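Local coordinates for phospholipase C-beta (PLC-beta) (Sepia officinalis, PDB 3QR0), which is a phospholipase C of the beta class, a multidomain protein with PH, EF-hand-like, TIM-barrel X and Y, and C2 regions, at residues Ser542-Thr547 / Gln567-Tyr572; Gln548-Leu553 / Pro585-Asn590. One frame throughout, in Å; residues are numbered along the deposited sequence.

Contact 1: Ser542-Thr547 / Gln567-Tyr572; sequences SSMVET and QITRIY. With GOL (glycerol), chain I.
Ser542-Val545 and Thr569-Tyr572 run side by side as parallel strands in the Y half of the TIM barrel, their short axes 4.6 Å apart with a 25° angle between them. The backbone ladder fixes the register: Arg570 N gives a nearly straight bond to Ser542 O (172° at the hydrogen), Met544 N donates to Arg570 O at 2.8 Å, and Tyr572 N to Met544 O. The last rung, from Glu546 N to Tyr572 O (2.9 Å), already uses the first residue of helix 546-555, with Val545 at its N-cap position.

Apolar contacts divide between the two faces of the sheet. Met544 SD lies 4.1 Å from Thr569 CG2 on one face. On the other, the Tyr572 ring folds back over the neighbouring strand: its CG sits between the backbone N and carbonyl carbon (chi1 62°), and Val545 CA lies over the ring centre in a CH-pi contact, 3.8 Å from the centroid.

Ser543 and Arg570 lie on the same face as Tyr572. Ser543 OG lies at the edge of the Arg570 guanidinium, in its plane and 3.0 Å from NH1, while Arg570 NH2 forms a salt bridge with the calcium ligand Glu368, which places this side of the pair close to the metal site. A glycerol, probably from the crystallisation liquor, bridges the strands: Tyr572 OH donates to its O1 at 2.6 Å, that O1 donates to Ser543 O, and Val545 N donates to its O2 at 2.9 Å.

Contact 2: Gln548-Leu553 / Pro585-Asn590; sequences QALNKL and PQIYWN
Tyr588 reaches across from the short helix 586-589 to Ala549 and Leu550 on helix 546-555, and its side chain has the larger share of the contact made by its segment. Ala549 CB points at the partner helix and meets the ring obliquely at CE1, 3.8 Å away. Leu550 comes to the phenol end of the same side chain, crossing it at about a right angle; its branch point CG is 3.2 Å from Tyr588 OH, and CD2 is 4.2 Å from CZ. With CG anti to the carbonyl carbon (chi1 -57°), the Tyr588 side chain leads toward helix 546-555 and covers the 8.1 Å between the CA atoms of Ala549 and Tyr588.

Ile587, the preceding residue, lays its CG2 methyl over the centre of the Tyr588 ring, 3.7 Å above the plane. That methyl also faces helix 546-555, where Leu553 CD2 approaches it to 4.1 Å, the two side chains crossing nearly perpendicularly. Leu550 CD2 is the more distant neighbour of the same methyl, at 4.5 Å. No hydrogen bond joins the segments, and the summed buried surface is a modest 202 Å², so this is plain helix-to-helix side-chain packing.

The two helices pack on the barrel strands: Ala549 and Tyr588 both touch Ile571 of strand 569-572, and Tyr588 also rests on Val596 of strand 595-596, while helix 605-613 packs against Pro585, Gln586 and Trp589.

From the N terminus, strand 540-545 enters contact 1 and runs straight into helix 546-555, which supplies the first segment of contact 2. The chain then passes through helix 557-563 and returns as strand 569-572, closing contact 1 as a beta-alpha-beta crossover; only later does helix 586-589 close contact 2. The segments therefore alternate, and the two closures cross instead of nesting. Their centres are 9 Å apart and they touch directly: Glu546 CB is 3.5 Å from Tyr588 OH, and Met544 SD is 3.8 Å from Ala549 CA. Contact 1 pairs two barrel strands, and contact 2 joins helices packed outside them.

Contact 1: Ser542-Thr547 / Gln567-Tyr572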
ATOM      1  N   SER A 542      -6.862  15.894  20.349  1.00 25.66           N
ATOM      2  CA  SER A 542      -7.989  16.509  19.693  1.00 26.15           C
ATOM      3  C   SER A 542      -8.178  15.912  18.314  1.00 25.19           C
ATOM      4  O   SER A 542      -7.212  15.588  17.616  1.00 24.66           O
ATOM      5  CB  SER A 542      -7.826  18.028  19.641  1.00 27.06           C
ATOM      6  OG  SER A 542      -8.150  18.598  20.909  1.00 29.39           O
ATOM      7  N   SER A 543      -9.442  15.724  17.958  1.00 25.03           N
ATOM      8  CA  SER A 543      -9.822  15.233  16.646  1.00 24.45           C
ATOM      9  C   SER A 543     -10.458  16.421  15.948  1.00 24.21           C
ATOM     10  O   SER A 543     -11.516  16.884  16.360  1.00 24.55           O
ATOM     11  CB  SER A 543     -10.803  14.065  16.779  1.00 24.52           C
ATOM     12  OG  SER A 543     -11.070  13.468  15.515  1.00 25.59           O
ATOM     13  N   MET A 544      -9.780  16.935  14.924  1.00 23.40           N
ATOM     14  CA  MET A 544     -10.191  18.154  14.245  1.00 23.12           C
ATOM     15  C   MET A 544     -10.721  17.871  12.848  1.00 22.21           C
ATOM     16  O   MET A 544     -10.061  17.195  12.050  1.00 21.08           O
ATOM     17  CB  MET A 544      -8.998  19.093  14.100  1.00 23.34           C
ATOM     18  CG  MET A 544      -8.281  19.430  15.381  1.00 24.56           C
ATOM     19  SD  MET A 544      -7.010  20.671  15.057  1.00 26.04           S
ATOM     20  CE  MET A 544      -6.241  20.800  16.674  1.00 27.19           C
ATOM     21  N   VAL A 545     -11.885  18.425  12.528  1.00 22.01           N
ATOM     22  CA  VAL A 545     -12.337  18.455  11.142  1.00 21.67           C
ATOM     23  C   VAL A 545     -11.306  19.266  10.354  1.00 21.76           C
ATOM     24  O   VAL A 545     -10.626  20.117  10.922  1.00 21.31           O
ATOM     25  CB  VAL A 545     -13.761  19.044  11.013  1.00 22.28           C
ATOM     26  CG1 VAL A 545     -13.777  20.558  11.301  1.00 21.92           C
ATOM     27  CG2 VAL A 545     -14.342  18.737   9.634  1.00 21.66           C
ATOM     28  N   GLU A 546     -11.145  18.983   9.064  1.00 22.14           N
ATOM     29  CA  GLU A 546     -10.099  19.638   8.287  1.00 22.70           C
ATOM     30  C   GLU A 546     -10.194  21.160   8.364  1.00 23.24           C
ATOM     31  O   GLU A 546      -9.177  21.830   8.407  1.00 23.27           O
ATOM     32  CB  GLU A 546     -10.084  19.164   6.825  1.00 22.94           C
ATOM     33  CG  GLU A 546     -11.238  19.625   5.969  1.00 24.58           C
ATOM     34  CD  GLU A 546     -11.147  19.094   4.542  1.00 25.23           C
ATOM     35  OE1 GLU A 546     -11.800  18.075   4.248  1.00 24.80           O
ATOM     36  OE2 GLU A 546     -10.419  19.687   3.716  1.00 26.57           O
ATOM     37  N   THR A 547     -11.412  21.695   8.406  1.00 23.90           N
ATOM     38  CA  THR A 547     -11.625  23.138   8.519  1.00 24.73           C
ATOM     39  C   THR A 547     -10.971  23.717   9.782  1.00 24.86           C
ATOM     40  O   THR A 547     -10.351  24.777   9.723  1.00 25.00           O
ATOM     41  CB  THR A 547     -13.128  23.482   8.516  1.00 25.11           C
ATOM     42  OG1 THR A 547     -13.762  22.824   7.412  1.00 26.67           O
ATOM     43  CG2 THR A 547     -13.344  24.986   8.398  1.00 26.41           C
ATOM     44  N   GLN A 567       1.684  15.546  21.914  1.00 24.84           N
ATOM     45  CA  GLN A 567       0.279  15.153  21.859  1.00 24.61           C
ATOM     46  C   GLN A 567      -0.131  14.760  20.449  1.00 23.73           C
ATOM     47  O   GLN A 567       0.570  15.040  19.481  1.00 23.14           O
ATOM     48  CB  GLN A 567      -0.613  16.278  22.386  1.00 25.07           C
ATOM     49  CG  GLN A 567      -0.429  16.520  23.882  1.00 26.51           C
ATOM     50  CD  GLN A 567      -1.244  17.680  24.399  1.00 27.43           C
ATOM     51  OE1 GLN A 567      -0.700  18.734  24.721  1.00 27.34           O
ATOM     52  NE2 GLN A 567      -2.560  17.496  24.484  1.00 28.28           N
ATOM     53  N   ILE A 568      -1.280  14.105  20.352  1.00 23.53           N
ATOM     54  CA  ILE A 568      -1.766  13.578  19.084  1.00 23.01           C
ATOM     55  C   ILE A 568      -2.874  14.448  18.499  1.00 22.85           C
ATOM     56  O   ILE A 568      -3.768  14.891  19.224  1.00 22.73           O
ATOM     57  CB  ILE A 568      -2.288  12.136  19.266  1.00 22.93           C
ATOM     58  CG1 ILE A 568      -1.106  11.198  19.526  1.00 23.74           C
ATOM     59  CG2 ILE A 568      -3.082  11.689  18.037  1.00 22.89           C
ATOM     60  CD1 ILE A 568      -1.492   9.824  19.980  1.00 24.76           C
ATOM     61  N   THR A 569      -2.803  14.676  17.186  1.00 22.32           N
ATOM     62  CA  THR A 569      -3.894  15.277  16.431  1.00 21.99           C
ATOM     63  C   THR A 569      -4.440  14.261  15.441  1.00 21.27           C
ATOM     64  O   THR A 569      -3.682  13.608  14.713  1.00 20.47           O
ATOM     65  CB  THR A 569      -3.444  16.512  15.620  1.00 22.48           C
ATOM     66  OG1 THR A 569      -2.695  17.390  16.452  1.00 24.04           O
ATOM     67  CG2 THR A 569      -4.658  17.277  15.064  1.00 22.19           C
ATOM     68  N   ARG A 570      -5.759  14.127  15.428  1.00 20.84           N
ATOM     69  CA  ARG A 570      -6.451  13.408  14.370  1.00 20.45           C
ATOM     70  C   ARG A 570      -7.141  14.430  13.474  1.00 19.93           C
ATOM     71  O   ARG A 570      -7.690  15.413  13.959  1.00 20.34           O
ATOM     72  CB  ARG A 570      -7.470  12.433  14.963  1.00 20.48           C
ATOM     73  CG  ARG A 570      -8.290  11.669  13.932  1.00 20.96           C
ATOM     74  CD  ARG A 570      -9.081  10.535  14.585  1.00 22.60           C
ATOM     75  NE  ARG A 570      -9.865   9.800  13.595  1.00 23.42           N
ATOM     76  CZ  ARG A 570     -11.073  10.154  13.154  1.00 24.44           C
ATOM     77  NH1 ARG A 570     -11.686  11.239  13.618  1.00 24.20           N
ATOM     78  NH2 ARG A 570     -11.682   9.402  12.239  1.00 25.33           N
ATOM     79  N   ILE A 571      -7.113  14.185  12.170  1.00 19.48           N
ATOM     80  CA  ILE A 571      -7.756  15.057  11.188  1.00 19.35           C
ATOM     81  C   ILE A 571      -8.776  14.220  10.438  1.00 19.28           C
ATOM     82  O   ILE A 571      -8.536  13.039  10.193  1.00 19.32           O
ATOM     83  CB  ILE A 571      -6.734  15.610  10.171  1.00 19.23           C
ATOM     84  CG1 ILE A 571      -5.483  16.142  10.880  1.00 19.23           C
ATOM     85  CG2 ILE A 571      -7.384  16.680   9.280  1.00 19.45           C
ATOM     86  CD1 ILE A 571      -5.667  17.480  11.565  1.00 18.35           C
ATOM     87  N   TYR A 572      -9.919  14.804  10.084  1.00 19.52           N
ATOM     88  CA  TYR A 572     -10.886  14.092   9.247  1.00 19.54           C
ATOM     89  C   TYR A 572     -11.590  15.030   8.265  1.00 20.19           C
ATOM     90  O   TYR A 572     -11.695  16.235   8.521  1.00 19.99           O
ATOM     91  CB  TYR A 572     -11.889  13.310  10.109  1.00 19.73           C
ATOM     92  CG  TYR A 572     -12.727  14.158  11.021  1.00 20.16           C
ATOM     93  CD1 TYR A 572     -13.972  14.620  10.612  1.00 21.39           C
ATOM     94  CD2 TYR A 572     -12.286  14.493  12.303  1.00 20.82           C
ATOM     95  CE1 TYR A 572     -14.753  15.400  11.438  1.00 21.52           C
ATOM     96  CE2 TYR A 572     -13.069  15.277  13.146  1.00 20.77           C
ATOM     97  CZ  TYR A 572     -14.302  15.728  12.705  1.00 21.72           C
ATOM     98  OH  TYR A 572     -15.104  16.505  13.514  1.00 22.12           O
TER
HETATM   99  C1  GOL I1206     -14.298  18.396  16.435  1.00 40.14           C
HETATM  100  O1  GOL I1206     -14.104  17.146  15.811  1.00 40.01           O
HETATM  101  C2  GOL I1206     -14.473  19.490  15.384  1.00 40.55           C
HETATM  102  O2  GOL I1206     -13.265  19.724  14.689  1.00 38.59           O
HETATM  103  C3  GOL I1206     -14.919  20.783  16.057  1.00 40.83           C
HETATM  104  O3  GOL I1206     -15.704  21.512  15.143  1.00 42.01           O

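Contact 2: Gln548-Leu553 / Pro585-Asn590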
ATOM      1  N   GLN A 548     -11.090  23.018  10.914  1.00 24.67           N
ATOM      2  CA  GLN A 548     -10.478  23.497  12.161  1.00 24.83           C
ATOM      3  C   GLN A 548      -8.962  23.431  12.067  1.00 24.55           C
ATOM      4  O   GLN A 548      -8.276  24.394  12.404  1.00 24.72           O
ATOM      5  CB  GLN A 548     -10.954  22.698  13.378  1.00 25.03           C
ATOM      6  CG  GLN A 548     -10.366  23.190  14.720  1.00 24.92           C
ATOM      7  CD  GLN A 548     -10.914  22.442  15.932  1.00 25.66           C
ATOM      8  OE1 GLN A 548     -11.178  21.246  15.866  1.00 25.00           O
ATOM      9  NE2 GLN A 548     -11.072  23.152  17.049  1.00 25.92           N
ATOM     10  N   ALA A 549      -8.454  22.293  11.607  1.00 24.02           N
ATOM     11  CA  ALA A 549      -7.015  22.066  11.486  1.00 23.88           C
ATOM     12  C   ALA A 549      -6.361  23.068  10.536  1.00 24.18           C
ATOM     13  O   ALA A 549      -5.245  23.507  10.786  1.00 24.43           O
ATOM     14  CB  ALA A 549      -6.738  20.642  11.033  1.00 22.92           C
ATOM     15  N   LEU A 550      -7.061  23.426   9.459  1.00 24.63           N
ATOM     16  CA  LEU A 550      -6.579  24.442   8.513  1.00 25.25           C
ATOM     17  C   LEU A 550      -6.477  25.828   9.145  1.00 26.25           C
ATOM     18  O   LEU A 550      -5.520  26.556   8.890  1.00 26.14           O
ATOM     19  CB  LEU A 550      -7.483  24.510   7.277  1.00 25.54           C
ATOM     20  CG  LEU A 550      -7.348  23.354   6.289  1.00 25.61           C
ATOM     21  CD1 LEU A 550      -8.497  23.350   5.278  1.00 26.43           C
ATOM     22  CD2 LEU A 550      -5.995  23.427   5.580  1.00 25.80           C
ATOM     23  N   ASN A 551      -7.459  26.196   9.966  1.00 26.85           N
ATOM     24  CA  ASN A 551      -7.386  27.457  10.713  1.00 28.12           C
ATOM     25  C   ASN A 551      -6.180  27.505  11.662  1.00 28.48           C
ATOM     26  O   ASN A 551      -5.502  28.528  11.752  1.00 28.94           O
ATOM     27  CB  ASN A 551      -8.688  27.719  11.479  1.00 28.60           C
ATOM     28  CG  ASN A 551      -9.838  28.103  10.558  1.00 30.09           C
ATOM     29  OD1 ASN A 551      -9.619  28.645   9.473  1.00 31.00           O
ATOM     30  ND2 ASN A 551     -11.070  27.818  10.984  1.00 30.40           N
ATOM     31  N   LYS A 552      -5.905  26.404  12.358  1.00 28.20           N
ATOM     32  CA  LYS A 552      -4.753  26.351  13.263  1.00 28.48           C
ATOM     33  C   LYS A 552      -3.440  26.399  12.472  1.00 28.36           C
ATOM     34  O   LYS A 552      -2.507  27.110  12.845  1.00 28.60           O
ATOM     35  CB  LYS A 552      -4.786  25.086  14.134  1.00 28.14           C
ATOM     36  CG  LYS A 552      -6.079  24.853  14.923  1.00 28.61           C
ATOM     37  CD  LYS A 552      -6.632  26.107  15.592  1.00 29.74           C
ATOM     38  CE  LYS A 552      -7.922  25.799  16.329  1.00 29.81           C
ATOM     39  NZ  LYS A 552      -8.546  27.010  16.933  1.00 31.89           N
ATOM     40  N   LEU A 553      -3.388  25.636  11.382  1.00 27.97           N
ATOM     41  CA  LEU A 553      -2.216  25.559  10.521  1.00 28.23           C
ATOM     42  C   LEU A 553      -1.871  26.930   9.927  1.00 28.95           C
ATOM     43  O   LEU A 553      -0.703  27.321   9.871  1.00 28.98           O
ATOM     44  CB  LEU A 553      -2.469  24.542   9.401  1.00 27.79           C
ATOM     45  CG  LEU A 553      -1.322  24.154   8.476  1.00 28.30           C
ATOM     46  CD1 LEU A 553      -0.131  23.621   9.270  1.00 28.13           C
ATOM     47  CD2 LEU A 553      -1.804  23.119   7.454  1.00 27.68           C
ATOM     48  N   PRO A 585      -2.904  13.903   2.265  1.00 20.29           N
ATOM     49  CA  PRO A 585      -2.514  13.794   3.672  1.00 20.36           C
ATOM     50  C   PRO A 585      -1.237  14.553   4.057  1.00 20.35           C
ATOM     51  O   PRO A 585      -1.113  14.975   5.206  1.00 20.28           O
ATOM     52  CB  PRO A 585      -2.346  12.286   3.879  1.00 19.95           C
ATOM     53  CG  PRO A 585      -2.095  11.740   2.517  1.00 20.02           C
ATOM     54  CD  PRO A 585      -2.861  12.601   1.579  1.00 20.05           C
ATOM     55  N   GLN A 586      -0.312  14.736   3.110  1.00 20.55           N
ATOM     56  CA  GLN A 586       0.890  15.540   3.341  1.00 20.92           C
ATOM     57  C   GLN A 586       0.571  16.911   3.951  1.00 21.40           C
ATOM     58  O   GLN A 586       1.353  17.426   4.744  1.00 21.28           O
ATOM     59  CB  GLN A 586       1.692  15.736   2.043  1.00 21.28           C
ATOM     60  CG  GLN A 586       2.648  14.586   1.692  1.00 21.58           C
ATOM     61  CD  GLN A 586       1.968  13.386   1.048  1.00 22.48           C
ATOM     62  OE1 GLN A 586       0.762  13.397   0.777  1.00 21.77           O
ATOM     63  NE2 GLN A 586       2.750  12.335   0.802  1.00 22.60           N
ATOM     64  N   ILE A 587      -0.569  17.503   3.581  1.00 21.57           N
ATOM     65  CA  ILE A 587      -0.961  18.808   4.128  1.00 22.06           C
ATOM     66  C   ILE A 587      -0.834  18.806   5.653  1.00 22.18           C
ATOM     67  O   ILE A 587      -0.328  19.760   6.246  1.00 22.51           O
ATOM     68  CB  ILE A 587      -2.415  19.196   3.746  1.00 22.24           C
ATOM     69  CG1 ILE A 587      -2.527  19.469   2.241  1.00 23.06           C
ATOM     70  CG2 ILE A 587      -2.858  20.449   4.524  1.00 22.10           C
ATOM     71  CD1 ILE A 587      -3.965  19.540   1.733  1.00 23.92           C
ATOM     72  N   TYR A 588      -1.290  17.719   6.276  1.00 21.72           N
ATOM     73  CA  TYR A 588      -1.331  17.611   7.729  1.00 21.44           C
ATOM     74  C   TYR A 588      -0.117  16.880   8.305  1.00 21.27           C
ATOM     75  O   TYR A 588       0.331  17.208   9.407  1.00 21.24           O
ATOM     76  CB  TYR A 588      -2.666  16.987   8.157  1.00 21.45           C
ATOM     77  CG  TYR A 588      -3.817  17.813   7.622  1.00 21.51           C
ATOM     78  CD1 TYR A 588      -4.154  19.023   8.214  1.00 22.14           C
ATOM     79  CD2 TYR A 588      -4.508  17.430   6.477  1.00 21.36           C
ATOM     80  CE1 TYR A 588      -5.174  19.810   7.711  1.00 22.67           C
ATOM     81  CE2 TYR A 588      -5.529  18.213   5.965  1.00 21.90           C
ATOM     82  CZ  TYR A 588      -5.855  19.401   6.591  1.00 22.14           C
ATOM     83  OH  TYR A 588      -6.863  20.188   6.097  1.00 23.52           O
ATOM     84  N   TRP A 589       0.432  15.915   7.567  1.00 20.89           N
ATOM     85  CA  TRP A 589       1.694  15.283   7.975  1.00 21.15           C
ATOM     86  C   TRP A 589       2.832  16.302   8.061  1.00 21.62           C
ATOM     87  O   TRP A 589       3.759  16.130   8.863  1.00 21.86           O
ATOM     88  CB  TRP A 589       2.111  14.163   7.018  1.00 20.80           C
ATOM     89  CG  TRP A 589       1.264  12.945   7.068  1.00 20.32           C
ATOM     90  CD1 TRP A 589       0.554  12.468   8.134  1.00 20.78           C
ATOM     91  CD2 TRP A 589       1.068  12.010   6.008  1.00 21.48           C
ATOM     92  NE1 TRP A 589      -0.091  11.302   7.795  1.00 20.09           N
ATOM     93  CE2 TRP A 589       0.210  10.996   6.495  1.00 20.73           C
ATOM     94  CE3 TRP A 589       1.529  11.928   4.692  1.00 21.59           C
ATOM     95  CZ2 TRP A 589      -0.191   9.923   5.714  1.00 21.32           C
ATOM     96  CZ3 TRP A 589       1.127  10.857   3.915  1.00 21.88           C
ATOM     97  CH2 TRP A 589       0.279   9.870   4.430  1.00 21.87           C
ATOM     98  N   ASN A 590       2.758  17.353   7.239  1.00 21.81           N
ATOM     99  CA  ASN A 590       3.746  18.442   7.269  1.00 22.41           C
ATOM    100  C   ASN A 590       3.753  19.209   8.596  1.00 22.65           C
ATOM    101  O   ASN A 590       4.767  19.795   8.956  1.00 23.27           O
ATOM    102  CB  ASN A 590       3.506  19.442   6.127  1.00 22.49           C
ATOM    103  CG  ASN A 590       3.776  18.855   4.750  1.00 22.86           C
ATOM    104  OD1 ASN A 590       4.568  17.919   4.591  1.00 23.69           O
ATOM    105  ND2 ASN A 590       3.110  19.410   3.737  1.00 22.59           N
TER